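Local coordinates for molybdate-binding protein MolA (Haemophilus influenzae, PDB 3PSH) that binds molybdate and tungstate, but not sulfate or phosphate, and serves a low-affinity ABC transporter that imports molybdate into the cell, at residues D158-A163 and N312-K317; G289-A294 and Q303-D308; Y274-A277 and P281-E284; T5-R10 and I144-E149. All coordinates share one frame; numbering follows the deposited sequence.

Contact 1 (D158-A163 and N312-K317)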
loop_
_atom_site.group_PDB
_atom_site.type_symbol
_atom_site.label_atom_id
_atom_site.label_comp_id
_atom_site.label_asym_id
_atom_site.label_seq_id
_atom_site.Cartn_x
_atom_site.Cartn_y
_atom_site.Cartn_z
ATOM N N ASP A 158 4.961 14.916 8.870
ATOM C CA ASP A 158 5.308 15.884 7.846
ATOM C C ASP A 158 6.575 15.450 7.119
ATOM O O ASP A 158 6.632 15.640 5.923
ATOM C CB ASP A 158 5.446 17.281 8.416
ATOM C CG ASP A 158 4.102 17.848 8.876
ATOM O OD1 ASP A 158 3.066 17.425 8.390
ATOM O OD2 ASP A 158 4.104 18.795 9.731
ATOM N N GLU A 159 7.551 14.869 7.842
ATOM C CA GLU A 159 8.780 14.415 7.237
ATOM C C GLU A 159 8.517 13.202 6.321
ATOM O O GLU A 159 9.203 12.992 5.262
ATOM C CB GLU A 159 9.734 13.963 8.369
ATOM C CG GLU A 159 10.162 15.190 9.184
ATOM C CD GLU A 159 10.797 14.889 10.522
ATOM O OE1 GLU A 159 10.715 13.705 11.011
ATOM O OE2 GLU A 159 11.294 15.902 11.108
ATOM N N LEU A 160 7.564 12.377 6.754
ATOM C CA LEU A 160 7.186 11.155 5.996
ATOM C C LEU A 160 6.483 11.529 4.683
ATOM O O LEU A 160 6.829 10.982 3.560
ATOM C CB LEU A 160 6.227 10.293 6.871
ATOM C CG LEU A 160 5.965 8.925 6.154
ATOM C CD1 LEU A 160 7.154 8.025 5.911
ATOM C CD2 LEU A 160 5.048 8.150 7.146
ATOM N N VAL A 161 5.603 12.543 4.729
ATOM C CA VAL A 161 4.972 13.047 3.518
ATOM C C VAL A 161 6.037 13.623 2.557
ATOM O O VAL A 161 6.024 13.328 1.352
ATOM C CB VAL A 161 3.910 14.129 3.850
ATOM C CG1 VAL A 161 3.434 14.873 2.545
ATOM C CG2 VAL A 161 2.674 13.445 4.615
ATOM N N LYS A 162 6.914 14.440 3.090
ATOM C CA LYS A 162 7.973 15.079 2.252
ATOM C C LYS A 162 8.874 13.952 1.632
ATOM O O LYS A 162 9.133 13.991 0.398
ATOM C CB LYS A 162 8.804 16.169 3.066
ATOM C CG LYS A 162 9.748 16.951 2.099
ATOM C CD LYS A 162 10.956 17.704 2.702
ATOM C CE LYS A 162 12.034 17.927 1.569
ATOM N NZ LYS A 162 12.536 16.640 0.842
ATOM N N ALA A 163 9.284 12.950 2.443
ATOM C CA ALA A 163 10.058 11.824 1.899
ATOM C C ALA A 163 9.273 11.077 0.808
ATOM O O ALA A 163 9.871 10.694 -0.257
ATOM C CB ALA A 163 10.520 10.885 2.944
ATOM N N ASN A 312 18.696 2.962 2.246
ATOM C CA ASN A 312 19.287 2.974 3.595
ATOM C C ASN A 312 18.884 4.195 4.437
ATOM O O ASN A 312 18.447 4.012 5.613
ATOM C CB ASN A 312 20.797 2.930 3.578
ATOM C CG ASN A 312 21.363 2.812 5.006
ATOM O OD1 ASN A 312 21.085 1.804 5.694
ATOM N ND2 ASN A 312 22.095 3.847 5.479
ATOM N N ASP A 313 18.991 5.398 3.852
ATOM C CA ASP A 313 18.690 6.637 4.557
ATOM C C ASP A 313 17.181 6.616 5.047
ATOM O O ASP A 313 16.844 7.021 6.160
ATOM C CB ASP A 313 18.885 7.869 3.642
ATOM C CG ASP A 313 20.361 8.151 3.343
ATOM O OD1 ASP A 313 21.192 7.613 4.104
ATOM O OD2 ASP A 313 20.595 8.831 2.289
ATOM N N TYR A 314 16.323 6.118 4.143
ATOM C CA TYR A 314 14.897 6.032 4.376
ATOM C C TYR A 314 14.611 5.001 5.498
ATOM O O TYR A 314 13.800 5.317 6.440
ATOM C CB TYR A 314 14.152 5.618 3.069
ATOM C CG TYR A 314 12.569 5.668 3.173
ATOM C CD1 TYR A 314 11.889 6.682 2.586
ATOM C CD2 TYR A 314 11.905 4.755 3.957
ATOM C CE1 TYR A 314 10.431 6.773 2.709
ATOM C CE2 TYR A 314 10.528 4.738 4.046
ATOM C CZ TYR A 314 9.763 5.800 3.453
ATOM O OH TYR A 314 8.364 5.890 3.598
ATOM N N TYR A 315 15.216 3.829 5.404
ATOM C CA TYR A 315 14.992 2.768 6.399
ATOM C C TYR A 315 15.537 3.239 7.750
ATOM O O TYR A 315 14.848 3.058 8.742
ATOM C CB TYR A 315 15.552 1.412 5.997
ATOM C CG TYR A 315 14.566 0.573 5.246
ATOM C CD1 TYR A 315 14.023 0.969 4.006
ATOM C CD2 TYR A 315 14.121 -0.660 5.767
ATOM C CE1 TYR A 315 13.072 0.093 3.335
ATOM C CE2 TYR A 315 13.251 -1.544 5.087
ATOM C CZ TYR A 315 12.690 -1.119 3.835
ATOM O OH TYR A 315 11.779 -1.992 3.259
ATOM N N GLN A 316 16.668 3.931 7.779
ATOM C CA GLN A 316 17.230 4.269 9.105
ATOM C C GLN A 316 16.316 5.330 9.753
ATOM O O GLN A 316 16.091 5.263 10.991
ATOM C CB GLN A 316 18.668 4.815 8.922
ATOM C CG GLN A 316 19.636 3.721 8.407
ATOM C CD GLN A 316 20.047 2.716 9.472
ATOM O OE1 GLN A 316 19.733 2.861 10.641
ATOM N NE2 GLN A 316 20.698 1.612 9.029
ATOM N N LYS A 317 15.725 6.216 8.909
ATOM C CA LYS A 317 14.842 7.291 9.396
ATOM C C LYS A 317 13.464 6.807 9.872
ATOM O O LYS A 317 13.078 7.042 11.059
ATOM C CB LYS A 317 14.706 8.448 8.400
ATOM C CG LYS A 317 13.617 9.414 8.767
ATOM C CD LYS A 317 14.106 10.480 9.752
ATOM C CE LYS A 317 12.928 11.392 10.149
ATOM N NZ LYS A 317 13.469 12.177 11.418
#
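A163 and Y314 mark the closer of two backbone approaches between helices 154-165 and 307-319, with 7.9 Å from A163 CA to Y314 CA; L160 CA and K317 CA are 9.2 Å apart. The axes of the two short segments come within 12.2 Å and run nearly antiparallel, at 162°, a pairing that sets the last helix of this solute-binding protein against helix 154-165. That spacing is too wide for backbone to touch backbone, and the side chains bridge it.

Y314 does most of the bridging. Its CG lies anti to the backbone N (chi1 -173°), which carries the ring across to the other helix. There CE1 packs 4.1 Å from A163 CB, and farther out L160 CD1 sits 3.4 Å from Y314 OH. Both aliphatic groups meet the ring obliquely. The hydroxyl has its polar partner elsewhere, in Q34 OE1 of helix 26-34, while P283 of helix 283-297 touches both L160 and Y314 and F318 packs against L160, A163 and the Y314 ring.

At the more exposed border, E159 and K317 reach for each other with their chains nearly at right angles. K317 turns about its CB-CG bond (chi2 86°) and then runs extended, bringing NZ to 3.2 Å from E159 OE1. This is a salt bridge whose hydrogen bond is weak; E159 OE2 also takes a weak bond from Q155.

Chemically the contact is graded: methyl groups and an aromatic ring make its buried part, the phenol oxygen is satisfied from a third helix, and the charged pair lies where water probably shares its solvation.

Contact 2 (G289-A294 and Q303-D308)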
loop_
_atom_site.group_PDB
_atom_site.type_symbol
_atom_site.label_atom_id
_atom_site.label_comp_id
_atom_site.label_asym_id
_atom_site.label_seq_id
_atom_site.Cartn_x
_atom_site.Cartn_y
_atom_site.Cartn_z
ATOM N N GLY A 289 10.107 2.716 -4.214
ATOM C CA GLY A 289 9.613 1.739 -5.117
ATOM C C GLY A 289 9.601 2.249 -6.566
ATOM O O GLY A 289 9.960 1.485 -7.454
ATOM N N GLU A 290 9.054 3.439 -6.813
ATOM C CA GLU A 290 8.969 3.934 -8.190
ATOM C C GLU A 290 10.372 4.146 -8.774
ATOM O O GLU A 290 10.618 3.872 -9.949
ATOM C CB GLU A 290 8.221 5.255 -8.237
ATOM C CG GLU A 290 6.747 5.001 -7.900
ATOM C CD GLU A 290 5.890 6.291 -7.919
ATOM O OE1 GLU A 290 6.395 7.410 -8.176
ATOM O OE2 GLU A 290 4.645 6.161 -7.541
ATOM N N VAL A 291 11.319 4.506 -7.921
ATOM C CA VAL A 291 12.737 4.708 -8.389
ATOM C C VAL A 291 13.301 3.287 -8.717
ATOM O O VAL A 291 13.906 3.093 -9.806
ATOM C CB VAL A 291 13.626 5.461 -7.362
ATOM C CG1 VAL A 291 15.070 5.578 -7.888
ATOM C CG2 VAL A 291 13.023 6.880 -7.049
ATOM N N TRP A 292 13.096 2.271 -7.838
ATOM C CA TRP A 292 13.492 0.908 -8.245
ATOM C C TRP A 292 12.948 0.459 -9.589
ATOM O O TRP A 292 13.737 -0.075 -10.451
ATOM C CB TRP A 292 13.100 -0.095 -7.159
ATOM C CG TRP A 292 13.540 -1.519 -7.533
ATOM C CD1 TRP A 292 14.713 -2.106 -7.192
ATOM C CD2 TRP A 292 12.753 -2.519 -8.171
ATOM N NE1 TRP A 292 14.766 -3.399 -7.655
ATOM C CE2 TRP A 292 13.566 -3.692 -8.276
ATOM C CE3 TRP A 292 11.442 -2.525 -8.758
ATOM C CZ2 TRP A 292 13.091 -4.865 -8.935
ATOM C CZ3 TRP A 292 10.978 -3.711 -9.453
ATOM C CH2 TRP A 292 11.820 -4.862 -9.498
ATOM N N LEU A 293 11.624 0.668 -9.816
ATOM C CA LEU A 293 11.058 0.131 -11.036
ATOM C C LEU A 293 11.625 0.965 -12.238
ATOM O O LEU A 293 11.892 0.401 -13.328
ATOM C CB LEU A 293 9.502 0.204 -10.989
ATOM C CG LEU A 293 8.766 -0.336 -12.202
ATOM C CD1 LEU A 293 9.099 -1.822 -12.454
ATOM C CD2 LEU A 293 7.252 -0.153 -11.919
ATOM N N ALA A 294 11.775 2.286 -12.033
ATOM C CA ALA A 294 12.286 3.159 -13.133
ATOM C C ALA A 294 13.685 2.658 -13.482
ATOM O O ALA A 294 14.001 2.526 -14.663
ATOM C CB ALA A 294 12.331 4.593 -12.712
ATOM N N GLN A 303 21.929 5.912 -13.869
ATOM C CA GLN A 303 23.176 5.389 -13.287
ATOM C C GLN A 303 23.781 6.166 -12.178
ATOM O O GLN A 303 24.446 5.588 -11.316
ATOM C CB GLN A 303 24.178 5.174 -14.483
ATOM C CG GLN A 303 23.800 4.027 -15.462
ATOM C CD GLN A 303 23.812 2.642 -14.869
ATOM O OE1 GLN A 303 24.526 2.354 -13.887
ATOM N NE2 GLN A 303 23.156 1.740 -15.531
ATOM N N ASP A 304 23.457 7.458 -12.146
ATOM C CA ASP A 304 23.843 8.367 -11.088
ATOM C C ASP A 304 22.983 8.230 -9.848
ATOM O O ASP A 304 23.269 8.900 -8.854
ATOM C CB ASP A 304 23.739 9.899 -11.421
ATOM C CG ASP A 304 22.353 10.302 -11.958
ATOM O OD1 ASP A 304 21.849 9.491 -12.805
ATOM O OD2 ASP A 304 21.846 11.405 -11.685
ATOM N N VAL A 305 21.866 7.514 -9.957
ATOM C CA VAL A 305 20.909 7.467 -8.796
ATOM C C VAL A 305 21.296 6.301 -7.918
ATOM O O VAL A 305 21.119 5.145 -8.295
ATOM C CB VAL A 305 19.465 7.316 -9.311
ATOM C CG1 VAL A 305 18.510 7.140 -8.155
ATOM C CG2 VAL A 305 19.114 8.612 -10.099
ATOM N N ASP A 306 21.844 6.618 -6.743
ATOM C CA ASP A 306 22.363 5.611 -5.801
ATOM C C ASP A 306 21.154 5.070 -4.989
ATOM O O ASP A 306 20.790 5.631 -3.947
ATOM C CB ASP A 306 23.395 6.202 -4.848
ATOM C CG ASP A 306 23.967 5.156 -3.875
ATOM O OD1 ASP A 306 23.456 3.977 -3.740
ATOM O OD2 ASP A 306 25.022 5.495 -3.278
ATOM N N LEU A 307 20.406 4.162 -5.564
ATOM C CA LEU A 307 19.164 3.702 -4.846
ATOM C C LEU A 307 19.502 3.015 -3.506
ATOM O O LEU A 307 18.736 3.092 -2.526
ATOM C CB LEU A 307 18.360 2.758 -5.779
ATOM C CG LEU A 307 17.055 2.247 -5.132
ATOM C CD1 LEU A 307 16.202 3.395 -4.713
ATOM C CD2 LEU A 307 16.275 1.443 -6.045
ATOM N N ASP A 308 20.623 2.308 -3.435
ATOM C CA ASP A 308 20.972 1.605 -2.172
ATOM C C ASP A 308 21.015 2.611 -1.039
ATOM O O ASP A 308 20.578 2.321 0.128
ATOM C CB ASP A 308 22.356 0.916 -2.286
ATOM C CG ASP A 308 22.303 -0.328 -3.120
ATOM O OD1 ASP A 308 21.201 -0.890 -3.345
ATOM O OD2 ASP A 308 23.376 -0.708 -3.645
#
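L307 is the main bump of this contact, and V291 and W292 on helix 283-297 form the two walls of the hollow that receives it. The L307 and W292 backbones approach to 7.2 Å between their CA atoms. A trans first torsion (chi1 -179°) projects the forked end of L307 at the helix, and each branch finds a different wall. CD2 enters deepest, lying 3.6 Å from W292 CA and 3.7 Å from W292 CB, so it presses on the root of the tryptophan. Relative to the indole it sits at the edge, near the ring plane; the ring faces take no part in this meeting. The other branch, CD1, lies 4.0 Å from V291 CG1, the two side chains sliding past each other in opposite directions.

V291 is a bump in its turn. The same CG1 reaches 3.8 Å from V305 CG1 and so fits between V305 and L307, whose side chains both face the helix. The intervening D306 is the centre of an inverse gamma turn and the N-cap of helix 307-319, its OD1 accepting from K309 N. Around these side chains, L170 covers V305, and P272 and Y274 touch W292.

The two segments exchange no hydrogen bonds, and the touching side-chain atoms are all carbon. Cohesion across this junction between the last two helices therefore rests on van der Waals fit and the burial of V291, V305 and L307.

Contact 3 (Y274-A277 and P281-E284)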
loop_
_atom_site.group_PDB
_atom_site.type_symbol
_atom_site.label_atom_id
_atom_site.label_comp_id
_atom_site.label_asym_id
_atom_site.label_seq_id
_atom_site.Cartn_x
_atom_site.Cartn_y
_atom_site.Cartn_z
ATOM N N TYR A 274 10.109 -2.700 -0.128
ATOM C CA TYR A 274 9.655 -1.313 -0.127
ATOM C C TYR A 274 8.811 -0.936 -1.321
ATOM O O TYR A 274 8.139 0.100 -1.337
ATOM C CB TYR A 274 10.806 -0.328 0.066
ATOM C CG TYR A 274 11.889 -0.578 -0.935
ATOM C CD1 TYR A 274 11.733 -0.111 -2.213
ATOM C CD2 TYR A 274 13.043 -1.270 -0.584
ATOM C CE1 TYR A 274 12.751 -0.299 -3.176
ATOM C CE2 TYR A 274 14.064 -1.456 -1.524
ATOM C CZ TYR A 274 13.872 -1.007 -2.821
ATOM O OH TYR A 274 14.800 -1.126 -3.838
ATOM N N ALA A 275 8.872 -1.773 -2.353
ATOM C CA ALA A 275 8.376 -1.338 -3.725
ATOM C C ALA A 275 7.012 -1.867 -3.876
ATOM O O ALA A 275 6.752 -2.763 -4.735
ATOM C CB ALA A 275 9.296 -1.812 -4.819
ATOM N N LYS A 276 6.123 -1.412 -2.968
ATOM C CA LYS A 276 4.744 -1.949 -2.886
ATOM C C LYS A 276 3.816 -1.481 -4.021
ATOM O O LYS A 276 3.276 -0.359 -3.993
ATOM C CB LYS A 276 4.153 -1.560 -1.534
ATOM C CG LYS A 276 5.078 -2.020 -0.446
ATOM C CD LYS A 276 4.398 -1.639 0.945
ATOM C CE LYS A 276 4.977 -2.515 2.119
ATOM N NZ LYS A 276 6.368 -2.075 2.391
ATOM N N ALA A 277 3.675 -2.338 -5.027
ATOM C CA ALA A 277 2.681 -1.963 -6.046
ATOM C C ALA A 277 1.309 -2.440 -5.660
ATOM O O ALA A 277 0.664 -3.178 -6.367
ATOM C CB ALA A 277 3.071 -2.482 -7.428
ATOM N N PRO A 281 -1.480 3.450 -1.967
ATOM C CA PRO A 281 -0.146 4.002 -2.007
ATOM C C PRO A 281 0.474 3.936 -0.576
ATOM O O PRO A 281 -0.236 4.202 0.419
ATOM C CB PRO A 281 -0.405 5.434 -2.378
ATOM C CG PRO A 281 -1.801 5.836 -1.681
ATOM C CD PRO A 281 -2.542 4.529 -1.991
ATOM N N MET A 282 1.791 3.729 -0.512
ATOM C CA MET A 282 2.511 3.725 0.746
ATOM C C MET A 282 3.718 4.580 0.513
ATOM O O MET A 282 4.235 4.613 -0.622
ATOM C CB MET A 282 2.971 2.290 1.144
ATOM C CG MET A 282 1.922 1.189 1.252
ATOM S SD MET A 282 1.181 1.006 2.960
ATOM C CE MET A 282 0.709 2.685 3.360
ATOM N N PRO A 283 4.126 5.341 1.544
ATOM C CA PRO A 283 5.123 6.361 1.299
ATOM C C PRO A 283 6.398 5.780 0.746
ATOM O O PRO A 283 7.026 6.449 -0.098
ATOM C CB PRO A 283 5.390 6.977 2.694
ATOM C CG PRO A 283 4.726 5.940 3.747
ATOM C CD PRO A 283 3.625 5.276 2.957
ATOM N N GLU A 284 6.833 4.626 1.243
ATOM C CA GLU A 284 8.077 4.009 0.688
ATOM C C GLU A 284 7.948 3.530 -0.719
ATOM O O GLU A 284 8.969 3.417 -1.425
ATOM C CB GLU A 284 8.608 2.853 1.589
ATOM C CG GLU A 284 7.722 1.588 1.649
ATOM C CD GLU A 284 6.507 1.608 2.566
ATOM O OE1 GLU A 284 6.084 2.712 2.991
ATOM O OE2 GLU A 284 5.990 0.498 2.852
#
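Y274 and K276 fold back onto E284 and M282 through an inverse gamma turn centred on A275, in which K276 N makes a weak bond of 3.0 Å to Y274 O. The turn precedes helix 283-297, whose N-cap position is M282, and the loop between the segments carries W278, G279 and Y280 of the molybdate pocket.

The tight part centres on E284. Its CG stands between the backbone N and the carbonyl carbon (chi1 68°), the crowded position, and from there the side chain folds over the turn. CG comes 3.4 Å from Y274 O and 4.0 Å from Y274 CB. The carboxylate then continues to K276, whose chain crosses it obliquely and bends at its last torsion (chi4 71°). This salt bridge is buried, and its polar atoms have further partners: NZ also bonds to E273 O, while E284 OE2 and OE1 accept from N30 and Q34 of helix 26-34. The opposite charges probably offset each other here.

The looser part is apolar, and like the tight one it is buried, not turned to solvent. Across the two segments M282 meets K276 alone, with CG 3.8 Å from K276 CD. Beyond that its chain curls away toward Q27, N30 and I31, its side chain about 6 Å from the bound molybdate ion. The Y274 ring likewise leads off, to Y315 and L288. Closest of all is the ion pair, where K276 NZ lies 2.6 Å from E284 OE2 and uses the anti lone pair of that oxygen.

Contact 4 (T5-R10 and I144-E149)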
loop_
_atom_site.group_PDB
_atom_site.type_symbol
_atom_site.label_atom_id
_atom_site.label_comp_id
_atom_site.label_asym_id
_atom_site.label_seq_id
_atom_site.Cartn_x
_atom_site.Cartn_y
_atom_site.Cartn_z
ATOM N N THR A 5 -11.730 14.739 11.050
ATOM C CA THR A 5 -12.534 14.238 9.930
ATOM C C THR A 5 -11.729 13.111 9.286
ATOM O O THR A 5 -10.573 13.257 8.912
ATOM C CB THR A 5 -12.864 15.296 8.889
ATOM O OG1 THR A 5 -13.525 16.379 9.575
ATOM C CG2 THR A 5 -13.757 14.778 7.799
ATOM N N ASP A 6 -12.351 11.979 9.279
ATOM C CA ASP A 6 -11.655 10.766 8.700
ATOM C C ASP A 6 -11.923 10.705 7.168
ATOM O O ASP A 6 -12.645 11.525 6.588
ATOM C CB ASP A 6 -12.069 9.487 9.461
ATOM C CG ASP A 6 -13.395 8.891 9.021
ATOM O OD1 ASP A 6 -14.088 9.378 8.056
ATOM O OD2 ASP A 6 -13.763 7.859 9.633
ATOM N N GLN A 7 -11.362 9.654 6.568
ATOM C CA GLN A 7 -11.385 9.544 5.105
ATOM C C GLN A 7 -12.723 8.973 4.512
ATOM O O GLN A 7 -12.877 8.676 3.270
ATOM C CB GLN A 7 -10.091 8.864 4.650
ATOM C CG GLN A 7 -8.898 9.753 4.952
ATOM C CD GLN A 7 -7.642 9.289 4.198
ATOM O OE1 GLN A 7 -7.213 8.189 4.403
ATOM N NE2 GLN A 7 -6.948 10.196 3.552
ATOM N N LEU A 8 -13.723 8.756 5.385
ATOM C CA LEU A 8 -15.076 8.559 4.937
ATOM C C LEU A 8 -15.867 9.883 5.208
ATOM O O LEU A 8 -17.175 9.877 5.183
ATOM C CB LEU A 8 -15.642 7.316 5.660
ATOM C CG LEU A 8 -15.159 5.866 5.331
ATOM C CD1 LEU A 8 -15.944 4.871 6.093
ATOM C CD2 LEU A 8 -15.333 5.657 3.872
ATOM N N ASP A 9 -15.128 10.971 5.509
ATOM C CA ASP A 9 -15.760 12.319 5.819
ATOM C C ASP A 9 -16.674 12.263 7.085
ATOM O O ASP A 9 -17.629 13.063 7.266
ATOM C CB ASP A 9 -16.527 12.811 4.589
ATOM C CG ASP A 9 -15.571 13.152 3.355
ATOM O OD1 ASP A 9 -14.337 13.283 3.494
ATOM O OD2 ASP A 9 -16.170 13.262 2.251
ATOM N N ARG A 10 -16.307 11.325 7.954
ATOM C CA ARG A 10 -16.959 11.223 9.262
ATOM C C ARG A 10 -16.272 12.113 10.257
ATOM O O ARG A 10 -15.034 12.108 10.379
ATOM C CB ARG A 10 -16.912 9.788 9.749
ATOM C CG ARG A 10 -17.685 8.849 8.817
ATOM C CD ARG A 10 -17.300 7.374 9.113
ATOM N NE ARG A 10 -17.807 6.937 10.443
ATOM C CZ ARG A 10 -17.039 6.746 11.529
ATOM N NH1 ARG A 10 -15.745 7.024 11.530
ATOM N NH2 ARG A 10 -17.668 6.341 12.653
ATOM N N ILE A 144 -1.637 10.163 5.910
ATOM C CA ILE A 144 -0.490 10.225 6.795
ATOM C C ILE A 144 -0.725 11.362 7.836
ATOM O O ILE A 144 -0.426 11.166 9.045
ATOM C CB ILE A 144 0.878 10.415 5.993
ATOM C CG1 ILE A 144 1.219 9.140 5.186
ATOM C CG2 ILE A 144 2.025 10.675 7.024
ATOM C CD1 ILE A 144 2.492 9.398 4.307
ATOM N N GLU A 145 -1.146 12.503 7.291
ATOM C CA GLU A 145 -1.405 13.643 8.266
ATOM C C GLU A 145 -2.367 13.283 9.347
ATOM O O GLU A 145 -2.161 13.660 10.561
ATOM C CB GLU A 145 -1.742 14.951 7.567
ATOM C CG GLU A 145 -0.575 15.436 6.670
ATOM C CD GLU A 145 -1.010 16.528 5.691
ATOM O OE1 GLU A 145 -2.227 16.709 5.506
ATOM O OE2 GLU A 145 -0.122 17.124 5.072
ATOM N N LEU A 146 -3.413 12.577 8.957
ATOM C CA LEU A 146 -4.522 12.183 9.957
ATOM C C LEU A 146 -3.982 11.176 10.974
ATOM O O LEU A 146 -4.188 11.337 12.152
ATOM C CB LEU A 146 -5.749 11.650 9.220
ATOM C CG LEU A 146 -6.819 10.969 10.118
ATOM C CD1 LEU A 146 -7.425 12.135 11.071
ATOM C CD2 LEU A 146 -8.006 10.440 9.150
ATOM N N ILE A 147 -3.276 10.130 10.507
ATOM C CA ILE A 147 -2.764 9.100 11.431
ATOM C C ILE A 147 -1.748 9.802 12.361
ATOM O O ILE A 147 -1.729 9.530 13.569
ATOM C CB ILE A 147 -2.110 7.951 10.611
ATOM C CG1 ILE A 147 -3.183 7.349 9.701
ATOM C CG2 ILE A 147 -1.411 6.958 11.546
ATOM C CD1 ILE A 147 -2.690 6.434 8.516
ATOM N N ALA A 148 -0.908 10.656 11.816
ATOM C CA ALA A 148 0.081 11.329 12.653
ATOM C C ALA A 148 -0.633 12.215 13.683
ATOM O O ALA A 148 -0.168 12.353 14.822
ATOM C CB ALA A 148 1.130 12.062 11.827
ATOM N N GLU A 149 -1.731 12.837 13.304
ATOM C CA GLU A 149 -2.422 13.759 14.298
ATOM C C GLU A 149 -2.971 12.893 15.370
ATOM O O GLU A 149 -2.868 13.195 16.535
ATOM C CB GLU A 149 -3.567 14.466 13.556
ATOM C CG GLU A 149 -4.557 15.321 14.482
ATOM C CD GLU A 149 -5.655 16.008 13.672
ATOM O OE1 GLU A 149 -5.903 15.693 12.473
ATOM O OE2 GLU A 149 -6.371 16.840 14.254
#
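L146 carries this contact, meeting T5, D6 and Q7 with the end of its side chain. Along helix 132-151, I144 comes first and faces away from the loop, packing on I31 of helix 26-34. L146 follows, two residues on, and points at the loop. With chi1 at 169° its CG sits beside its own carbonyl carbon, and CD2 settles on the backbone, 3.7 Å from D6 CA and 3.8 Å from T5 O. CD1 is 4.0 Å from the same T5 O, so both methyls approach that oxygen from the same side. Q7 CG closes the side at 4.3 Å from L146 CD2, and its amide oxygen accepts from L114 N and S113 N. I147 turns to T28 and I31. At E149 the backbone O accepts from R2 NH1.

The loop that L146 meets is braced by the D6 carboxylate. Its OD1 accepts from L8 N at 2.8 Å and from R10 N at 3.0 Å, the two N-H groups arriving from opposite faces of the carboxylate plane, and OD2 forms a salt bridge with R10 NH1 at 2.9 Å. The L8 N bond makes an Asx turn, and D9 N to D6 O, 2.8 Å, closes the type I beta turn from D6 to D9 in the loop joining strands 2-5 and 11-14.

From the N terminus, the loop 5-10 is the first partner to appear, and contact 4 joins it to helix 132-151, closing a loop that contains the parallel sheet of strands 21-24, 41-44, 87-91 and 109-112. Contact 1 opens next, on helix 154-165, and closes only at helix 307-319, enclosing the second parallel sheet. Within that span contacts 3 and 2 close short loops one after the other; none cross. Contact 3 joins the loop before helix 283-297 to the start of that helix, and contact 2 joins the same helix to 307-319. Contact 3 touches the other three: A275 CB meets G289, and P283 CB meets both L160 and I144. Contacts 2 and 4 stay about 12 Å apart at their nearest atoms.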